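Local coordinates for protein transcriptional regulator nlh2 (Aquifex aeolicus, PDB 4G3V) that probably regulates sigma54-dependent transcription, its GAF domain, here in an inactive state, acting as the regulatory module of the activator, at residues G62-A70 and N101-L109; I77-G85 and K121-T131. All coordinates share one frame; numbering follows the deposited sequence.

Interaction 1 (G62-A70 and N101-L109); sequences GYFLNKDVA and NKTGIGRLL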
loop_
_atom_site.group_PDB
_atom_site.type_symbol
_atom_site.label_atom_id
_atom_site.label_comp_id
_atom_site.label_asym_id
_atom_site.label_seq_id
_atom_site.Cartn_x
_atom_site.Cartn_y
_atom_site.Cartn_z
ATOM N N GLY A 62 1.836 8.050 -21.673
ATOM C CA GLY A 62 1.365 7.458 -22.911
ATOM C C GLY A 62 0.409 8.344 -23.695
ATOM O O GLY A 62 0.661 9.521 -23.922
ATOM N N TYR A 63 -0.716 7.768 -24.092
ATOM C CA TYR A 63 -1.684 8.446 -24.946
ATOM C C TYR A 63 -2.206 9.735 -24.321
ATOM O O TYR A 63 -2.532 10.684 -25.029
ATOM C CB TYR A 63 -2.863 7.517 -25.254
ATOM C CG TYR A 63 -3.920 8.180 -26.104
ATOM C CD1 TYR A 63 -3.810 8.205 -27.490
ATOM C CD2 TYR A 63 -5.016 8.800 -25.521
ATOM C CE1 TYR A 63 -4.770 8.820 -28.273
ATOM C CE2 TYR A 63 -5.981 9.417 -26.294
ATOM C CZ TYR A 63 -5.851 9.423 -27.671
ATOM O OH TYR A 63 -6.804 10.038 -28.454
ATOM N N PHE A 64 -2.289 9.769 -22.997
ATOM C CA PHE A 64 -2.831 10.934 -22.302
ATOM C C PHE A 64 -1.866 12.117 -22.217
ATOM O O PHE A 64 -2.240 13.198 -21.752
ATOM C CB PHE A 64 -3.271 10.522 -20.910
ATOM C CG PHE A 64 -4.397 9.549 -20.929
ATOM C CD1 PHE A 64 -5.702 9.994 -20.975
ATOM C CD2 PHE A 64 -4.152 8.191 -20.935
ATOM C CE1 PHE A 64 -6.747 9.105 -21.012
ATOM C CE2 PHE A 64 -5.195 7.294 -20.966
ATOM C CZ PHE A 64 -6.495 7.750 -21.007
ATOM N N LEU A 65 -0.632 11.924 -22.661
ATOM C CA LEU A 65 0.326 13.014 -22.628
ATOM C C LEU A 65 -0.239 14.230 -23.362
ATOM O O LEU A 65 -0.800 14.097 -24.452
ATOM C CB LEU A 65 1.636 12.593 -23.274
ATOM C CG LEU A 65 2.790 13.567 -23.034
ATOM C CD1 LEU A 65 3.189 13.566 -21.564
ATOM C CD2 LEU A 65 3.964 13.197 -23.909
ATOM N N ASN A 66 -0.099 15.404 -22.750
ATOM C CA ASN A 66 -0.522 16.668 -23.362
ATOM C C ASN A 66 -2.004 16.704 -23.708
ATOM O O ASN A 66 -2.396 17.223 -24.754
ATOM C CB ASN A 66 0.308 16.970 -24.618
ATOM C CG ASN A 66 1.771 17.225 -24.303
ATOM O OD1 ASN A 66 2.101 17.862 -23.300
ATOM N ND2 ASN A 66 2.655 16.719 -25.151
ATOM N N LYS A 67 -2.827 16.154 -22.824
ATOM C CA LYS A 67 -4.276 16.214 -22.994
ATOM C C LYS A 67 -4.945 16.772 -21.736
ATOM O O LYS A 67 -4.681 16.308 -20.623
ATOM C CB LYS A 67 -4.832 14.831 -23.349
ATOM C CG LYS A 67 -4.327 14.315 -24.695
ATOM C CD LYS A 67 -5.092 13.093 -25.169
ATOM C CE LYS A 67 -4.753 12.746 -26.616
ATOM N NZ LYS A 67 -3.315 12.415 -26.821
ATOM N N ASP A 68 -5.796 17.780 -21.927
ATOM C CA ASP A 68 -6.492 18.439 -20.828
ATOM C C ASP A 68 -7.904 17.884 -20.710
ATOM O O ASP A 68 -8.722 18.052 -21.616
ATOM C CB ASP A 68 -6.547 19.951 -21.060
ATOM C CG ASP A 68 -5.185 20.611 -20.933
ATOM O OD1 ASP A 68 -4.420 20.228 -20.018
ATOM O OD2 ASP A 68 -4.876 21.509 -21.750
ATOM N N VAL A 69 -8.188 17.224 -19.593
ATOM C CA VAL A 69 -9.456 16.524 -19.435
ATOM C C VAL A 69 -10.021 16.706 -18.037
ATOM O O VAL A 69 -9.299 16.549 -17.053
ATOM C CB VAL A 69 -9.280 15.021 -19.664
ATOM C CG1 VAL A 69 -10.629 14.344 -19.746
ATOM C CG2 VAL A 69 -8.475 14.772 -20.923
ATOM N N ALA A 70 -11.313 17.014 -17.953
ATOM C CA ALA A 70 -11.972 17.190 -16.667
ATOM C C ALA A 70 -13.120 16.192 -16.504
ATOM O O ALA A 70 -13.825 15.892 -17.462
ATOM C CB ALA A 70 -12.483 18.615 -16.533
ATOM N N ASN A 101 -15.079 7.345 -22.899
ATOM C CA ASN A 101 -13.991 7.518 -23.843
ATOM C C ASN A 101 -13.752 8.989 -24.100
ATOM O O ASN A 101 -13.682 9.424 -25.244
ATOM C CB ASN A 101 -14.316 6.821 -25.160
ATOM C CG ASN A 101 -13.157 6.851 -26.121
ATOM O OD1 ASN A 101 -12.066 7.304 -25.767
ATOM N ND2 ASN A 101 -13.376 6.364 -27.344
ATOM N N LYS A 102 -13.650 9.758 -23.025
ATOM C CA LYS A 102 -13.528 11.200 -23.141
ATOM C C LYS A 102 -12.347 11.556 -24.034
ATOM O O LYS A 102 -12.453 12.408 -24.928
ATOM C CB LYS A 102 -13.360 11.830 -21.756
ATOM C CG LYS A 102 -13.241 13.347 -21.771
ATOM C CD LYS A 102 -14.414 14.000 -22.498
ATOM C CE LYS A 102 -14.208 15.497 -22.680
ATOM N NZ LYS A 102 -15.313 16.108 -23.473
ATOM N N THR A 103 -11.229 10.878 -23.798
ATOM C CA THR A 103 -9.974 11.180 -24.471
ATOM C C THR A 103 -9.860 10.512 -25.831
ATOM O O THR A 103 -8.817 10.590 -26.477
ATOM C CB THR A 103 -8.796 10.709 -23.622
ATOM O OG1 THR A 103 -8.986 9.327 -23.275
ATOM C CG2 THR A 103 -8.705 11.550 -22.362
ATOM N N GLY A 104 -10.921 9.842 -26.264
ATOM C CA GLY A 104 -10.901 9.164 -27.545
ATOM C C GLY A 104 -9.831 8.087 -27.614
ATOM O O GLY A 104 -9.534 7.587 -28.699
ATOM N N ILE A 105 -9.265 7.712 -26.462
ATOM C CA ILE A 105 -8.260 6.656 -26.428
ATOM C C ILE A 105 -8.867 5.366 -26.943
ATOM O O ILE A 105 -8.156 4.493 -27.432
ATOM C CB ILE A 105 -7.682 6.417 -25.016
ATOM C CG1 ILE A 105 -6.626 5.309 -25.057
ATOM C CG2 ILE A 105 -8.783 6.041 -24.025
ATOM C CD1 ILE A 105 -5.961 5.042 -23.713
ATOM N N GLY A 106 -10.188 5.253 -26.835
ATOM C CA GLY A 106 -10.888 4.060 -27.273
ATOM C C GLY A 106 -10.366 3.455 -28.564
ATOM O O GLY A 106 -10.077 2.261 -28.625
ATOM N N ARG A 107 -10.245 4.275 -29.604
ATOM C CA ARG A 107 -9.874 3.776 -30.927
ATOM C C ARG A 107 -8.451 3.228 -30.958
ATOM O O ARG A 107 -8.081 2.507 -31.881
ATOM C CB ARG A 107 -10.008 4.888 -31.961
ATOM C CG ARG A 107 -8.969 5.975 -31.820
ATOM C CD ARG A 107 -9.134 7.037 -32.899
ATOM N NE ARG A 107 -7.840 7.483 -33.399
ATOM C CZ ARG A 107 -6.993 8.223 -32.695
ATOM N NH1 ARG A 107 -7.302 8.600 -31.456
ATOM N NH2 ARG A 107 -5.834 8.583 -33.222
ATOM N N LEU A 108 -7.658 3.586 -29.953
ATOM C CA LEU A 108 -6.280 3.113 -29.843
ATOM C C LEU A 108 -6.174 1.829 -29.016
ATOM O O LEU A 108 -5.180 1.106 -29.110
ATOM C CB LEU A 108 -5.397 4.199 -29.219
ATOM C CG LEU A 108 -3.937 3.796 -29.003
ATOM C CD1 LEU A 108 -3.280 3.387 -30.328
ATOM C CD2 LEU A 108 -3.158 4.924 -28.337
ATOM N N LEU A 109 -7.193 1.556 -28.205
ATOM C CA LEU A 109 -7.235 0.341 -27.397
ATOM C C LEU A 109 -7.616 -0.876 -28.234
ATOM O O LEU A 109 -8.325 -0.750 -29.236
ATOM C CB LEU A 109 -8.262 0.492 -26.276
ATOM C CG LEU A 109 -8.077 1.652 -25.303
ATOM C CD1 LEU A 109 -9.145 1.610 -24.213
ATOM C CD2 LEU A 109 -6.686 1.606 -24.700
#
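Two loops of the GAF domain meet here, and Y63 on one packs against T103 and I105 on the other. Residues 62-70 connect strands 54-61 and 70-72. Residues 101-109 belong to the long loop between strands 88-90 and 113-122. Y63 lies at the centre of the contact. With CG anti to the backbone N (chi1 178°), its ring extends across to the second loop. There Y63 OH donates a hydrogen bond to T103 O at 2.9 Å, with a C=O...donor angle of 161°. The acceptor lies at the ring edge, near the ring plane. I105 CA sits over a face of the Y63 ring, 4.0 Å from its centroid, as a CH-pi contact. L108 CD2 approaches Y63 CD1 obliquely at 3.5 Å. R107 NH1 adds a weak hydrogen bond to Y63 OH. Within the first loop, K67 folds back over a face of the Y63 ring. K67 NZ donates to Y63 O at 2.6 Å, so K67, the last residue of the type II turn F64-K67, is tied back to Y63, just before the turn. F64 supplies the more buried apolar part. F64 CE2 meets I105 CD1 at 3.6 Å, and F64 CE1 lies 3.4 Å from T103 CG2. Further along, V69 uses both branches: CG2 touches T103 CG2, and V69 CG1 packs tightly on K102 CG at 3.5 Å. T103 is thus held through its carbonyl on one side chain and its methyl on two others. Beneath the loops lies the sheet. F64 makes an edge-to-face ring contact with F46, and F64, I105 and L108 all touch H44 of strand 44-51. I105 also reaches F133 of strand 125-135, while V69 pairs through its backbone with I57 of strand 54-61.

Interaction 2 (I77-G85 and K121-T131); sequences ITGKVFQRG and KVGGEVKGVIT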
loop_
_atom_site.group_PDB
_atom_site.type_symbol
_atom_site.label_atom_id
_atom_site.label_comp_id
_atom_site.label_asym_id
_atom_site.label_seq_id
_atom_site.Cartn_x
_atom_site.Cartn_y
_atom_site.Cartn_z
ATOM N N ILE A 77 -16.451 6.350 -16.213
ATOM C CA ILE A 77 -15.905 5.410 -15.234
ATOM C C ILE A 77 -15.070 6.125 -14.180
ATOM O O ILE A 77 -15.253 5.914 -12.976
ATOM C CB ILE A 77 -15.068 4.322 -15.937
ATOM C CG1 ILE A 77 -15.981 3.489 -16.848
ATOM C CG2 ILE A 77 -14.373 3.426 -14.924
ATOM C CD1 ILE A 77 -15.250 2.748 -17.948
ATOM N N THR A 78 -14.175 7.000 -14.626
ATOM C CA THR A 78 -13.353 7.754 -13.698
ATOM C C THR A 78 -14.223 8.658 -12.816
ATOM O O THR A 78 -13.983 8.778 -11.619
ATOM C CB THR A 78 -12.261 8.547 -14.451
ATOM O OG1 THR A 78 -11.351 7.621 -15.073
ATOM C CG2 THR A 78 -11.489 9.423 -13.500
ATOM N N GLY A 79 -15.264 9.256 -13.396
ATOM C CA GLY A 79 -16.171 10.107 -12.640
ATOM C C GLY A 79 -16.975 9.343 -11.596
ATOM O O GLY A 79 -17.328 9.886 -10.549
ATOM N N LYS A 80 -17.272 8.080 -11.869
ATOM C CA LYS A 80 -17.999 7.270 -10.895
ATOM C C LYS A 80 -17.115 6.917 -9.701
ATOM O O LYS A 80 -17.573 6.920 -8.561
ATOM C CB LYS A 80 -18.568 6.012 -11.547
ATOM C CG LYS A 80 -19.808 6.280 -12.389
ATOM C CD LYS A 80 -20.187 5.060 -13.214
ATOM C CE LYS A 80 -21.552 5.224 -13.839
ATOM N NZ LYS A 80 -21.625 6.430 -14.705
ATOM N N VAL A 81 -15.843 6.636 -9.956
ATOM C CA VAL A 81 -14.914 6.354 -8.864
ATOM C C VAL A 81 -14.779 7.603 -8.006
ATOM O O VAL A 81 -14.732 7.524 -6.782
ATOM C CB VAL A 81 -13.538 5.902 -9.394
ATOM C CG1 VAL A 81 -12.553 5.736 -8.239
ATOM C CG2 VAL A 81 -13.683 4.573 -10.167
ATOM N N PHE A 82 -14.724 8.754 -8.671
ATOM C CA PHE A 82 -14.673 10.056 -8.008
ATOM C C PHE A 82 -15.869 10.230 -7.074
ATOM O O PHE A 82 -15.720 10.600 -5.912
ATOM C CB PHE A 82 -14.661 11.144 -9.092
ATOM C CG PHE A 82 -14.666 12.568 -8.573
ATOM C CD1 PHE A 82 -14.247 12.881 -7.297
ATOM C CD2 PHE A 82 -15.101 13.594 -9.399
ATOM C CE1 PHE A 82 -14.262 14.217 -6.851
ATOM C CE2 PHE A 82 -15.120 14.922 -8.965
ATOM C CZ PHE A 82 -14.703 15.232 -7.695
ATOM N N GLN A 83 -17.052 9.929 -7.581
ATOM C CA GLN A 83 -18.302 10.111 -6.838
ATOM C C GLN A 83 -18.438 9.197 -5.629
ATOM O O GLN A 83 -18.770 9.655 -4.531
ATOM C CB GLN A 83 -19.489 9.860 -7.760
ATOM C CG GLN A 83 -20.823 9.930 -7.039
ATOM C CD GLN A 83 -21.957 9.407 -7.881
ATOM O OE1 GLN A 83 -21.882 9.422 -9.111
ATOM N NE2 GLN A 83 -23.021 8.917 -7.221
ATOM N N ARG A 84 -18.191 7.903 -5.832
ATOM C CA ARG A 84 -18.472 6.905 -4.800
ATOM C C ARG A 84 -17.274 6.549 -3.952
ATOM O O ARG A 84 -17.436 5.987 -2.869
ATOM C CB ARG A 84 -19.012 5.629 -5.421
ATOM C CG ARG A 84 -20.341 5.823 -6.070
ATOM C CD ARG A 84 -21.088 4.505 -6.294
ATOM N NE ARG A 84 -22.288 4.790 -7.069
ATOM C CZ ARG A 84 -23.415 5.246 -6.547
ATOM N NH1 ARG A 84 -23.534 5.401 -5.230
ATOM N NH2 ARG A 84 -24.421 5.523 -7.350
ATOM N N GLY A 85 -16.074 6.843 -4.449
ATOM C CA GLY A 85 -14.879 6.542 -3.693
ATOM C C GLY A 85 -14.659 5.040 -3.605
ATOM O O GLY A 85 -14.094 4.537 -2.640
ATOM N N LYS A 121 -7.557 8.914 -1.639
ATOM C CA LYS A 121 -8.299 9.453 -0.502
ATOM C C LYS A 121 -7.407 10.023 0.585
ATOM O O LYS A 121 -6.393 9.423 0.949
ATOM C CB LYS A 121 -9.148 8.361 0.127
ATOM C CG LYS A 121 -10.274 7.871 -0.769
ATOM C CD LYS A 121 -11.258 7.022 0.026
ATOM C CE LYS A 121 -12.280 6.392 -0.864
ATOM N NZ LYS A 121 -13.269 5.592 -0.081
ATOM N N VAL A 122 -7.826 11.169 1.106
ATOM C CA VAL A 122 -7.193 11.793 2.255
ATOM C C VAL A 122 -8.244 11.947 3.356
ATOM O O VAL A 122 -9.275 12.642 3.182
ATOM C CB VAL A 122 -6.632 13.167 1.899
ATOM C CG1 VAL A 122 -6.014 13.813 3.128
ATOM C CG2 VAL A 122 -5.614 13.051 0.768
ATOM N N GLY A 123 -7.991 11.305 4.486
ATOM C CA GLY A 123 -8.960 11.283 5.576
ATOM C C GLY A 123 -10.261 10.618 5.140
ATOM O O GLY A 123 -11.340 10.949 5.639
ATOM N N GLY A 124 -10.166 9.690 4.188
ATOM C CA GLY A 124 -11.346 9.018 3.678
ATOM C C GLY A 124 -12.120 9.805 2.627
ATOM O O GLY A 124 -13.091 9.301 2.077
ATOM N N GLU A 125 -11.701 11.031 2.332
ATOM C CA GLU A 125 -12.366 11.827 1.297
ATOM C C GLU A 125 -11.638 11.707 -0.027
ATOM O O GLU A 125 -10.408 11.786 -0.062
ATOM C CB GLU A 125 -12.420 13.304 1.689
ATOM C CG GLU A 125 -13.284 13.599 2.889
ATOM C CD GLU A 125 -13.527 15.091 3.069
ATOM O OE1 GLU A 125 -12.731 15.900 2.528
ATOM O OE2 GLU A 125 -14.522 15.448 3.743
ATOM N N VAL A 126 -12.386 11.565 -1.118
ATOM C CA VAL A 126 -11.756 11.473 -2.445
ATOM C C VAL A 126 -11.130 12.805 -2.881
ATOM O O VAL A 126 -11.806 13.834 -3.002
ATOM C CB VAL A 126 -12.746 11.019 -3.528
ATOM C CG1 VAL A 126 -12.068 10.944 -4.873
ATOM C CG2 VAL A 126 -13.378 9.666 -3.163
ATOM N N LYS A 127 -9.831 12.771 -3.132
ATOM C CA LYS A 127 -9.104 13.943 -3.587
ATOM C C LYS A 127 -8.556 13.743 -4.991
ATOM O O LYS A 127 -7.992 14.659 -5.572
ATOM C CB LYS A 127 -7.951 14.230 -2.632
ATOM C CG LYS A 127 -8.381 14.480 -1.206
ATOM C CD LYS A 127 -9.304 15.669 -1.148
ATOM C CE LYS A 127 -9.242 16.360 0.206
ATOM N NZ LYS A 127 -9.968 17.659 0.179
ATOM N N GLY A 128 -8.679 12.528 -5.517
ATOM C CA GLY A 128 -8.238 12.248 -6.869
ATOM C C GLY A 128 -8.545 10.820 -7.284
ATOM O O GLY A 128 -9.141 10.035 -6.530
ATOM N N VAL A 129 -8.153 10.488 -8.504
ATOM C CA VAL A 129 -8.308 9.125 -9.021
ATOM C C VAL A 129 -7.081 8.786 -9.845
ATOM O O VAL A 129 -6.563 9.649 -10.560
ATOM C CB VAL A 129 -9.561 9.008 -9.931
ATOM C CG1 VAL A 129 -9.619 7.636 -10.624
ATOM C CG2 VAL A 129 -10.842 9.310 -9.127
ATOM N N ILE A 130 -6.587 7.555 -9.723
ATOM C CA ILE A 130 -5.572 7.078 -10.658
ATOM C C ILE A 130 -6.247 6.070 -11.564
ATOM O O ILE A 130 -6.934 5.160 -11.091
ATOM C CB ILE A 130 -4.345 6.472 -9.958
ATOM C CG1 ILE A 130 -3.404 5.837 -10.986
ATOM C CG2 ILE A 130 -4.744 5.459 -8.899
ATOM C CD1 ILE A 130 -2.062 5.379 -10.399
ATOM N N THR A 131 -6.070 6.266 -12.871
ATOM C CA THR A 131 -6.697 5.438 -13.887
ATOM C C THR A 131 -5.627 4.869 -14.810
ATOM O O THR A 131 -4.760 5.606 -15.307
ATOM C CB THR A 131 -7.685 6.255 -14.708
ATOM O OG1 THR A 131 -8.745 6.708 -13.852
ATOM C CG2 THR A 131 -8.256 5.441 -15.875
HETATM O O HOH W 1 -16.388 5.492 -0.474
#
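Helix 76-84 packs against the sheet of the GAF domain through T78, V81 and F82, which meet V126, V129 and T131. Residues 77-84 run roughly antiparallel to strand residues 125-131 (147°), their axes 8.3 Å apart at closest approach. Apolar contacts fill the middle. V129 CG2 lies 4.1 Å from V81 CG1 and also touches F82 CB. Its other branch, CG1, meets T78 CG2. The F82 ring presents its edge to V126, with F82 CD1 3.8 Å from V126 CG1. The second V126 branch, CG2, packs on G85 CA at 3.5 Å. The two branches of V126 therefore divide between the ring and the end of the helix. G85 has positive phi and no side chain, and V126 CG2 and K121 CE close directly on its backbone.

Hydrogen bonds lie at the two ends. T78 OG1 and T131 OG1 are bonded at 3.0 Å. Both residues have OG1 anti to the carbonyl carbon (chi1 about -65°), which brings the hydroxyls together. At the other end, the extended K121 chain carries K121 NZ to G85 O at 2.9 Å. The bond lies in the carbonyl plane, on a lone pair, with a C=O...donor angle of 133°. Water 1 accepts from K121 NZ and donates to R84 O, 2.7 Å away. K121 thus serves two successive carbonyls, one directly and one through water. The lysine charge probably suits the C-terminal end of the helix dipole. One hydrogen bond pairs the two buried threonine hydroxyls within an otherwise mainly apolar interface; either could be the donor.

Both interactions lie in one GAF domain, with centres about 19 Å apart and nearest atoms about 6 Å apart. They do not touch, and their segments alternate along the chain. Interaction 1 is partly buried and joins two loops. Interaction 2 is more buried and sets a helix on the inner strand 125-135, with K121 of strand 113-122 at the helix end. Both reach F46 of strand 44-51, through F64 in the first and through T78 and T131 in the second. Strand 125-135 also links them: it forms part of interaction 2 and, through F133, supports I105. Aromatic rings and a tyrosine hydroxyl dominate the loop contact. Branched aliphatic side chains dominate the helix contact, with polar bonds at its ends.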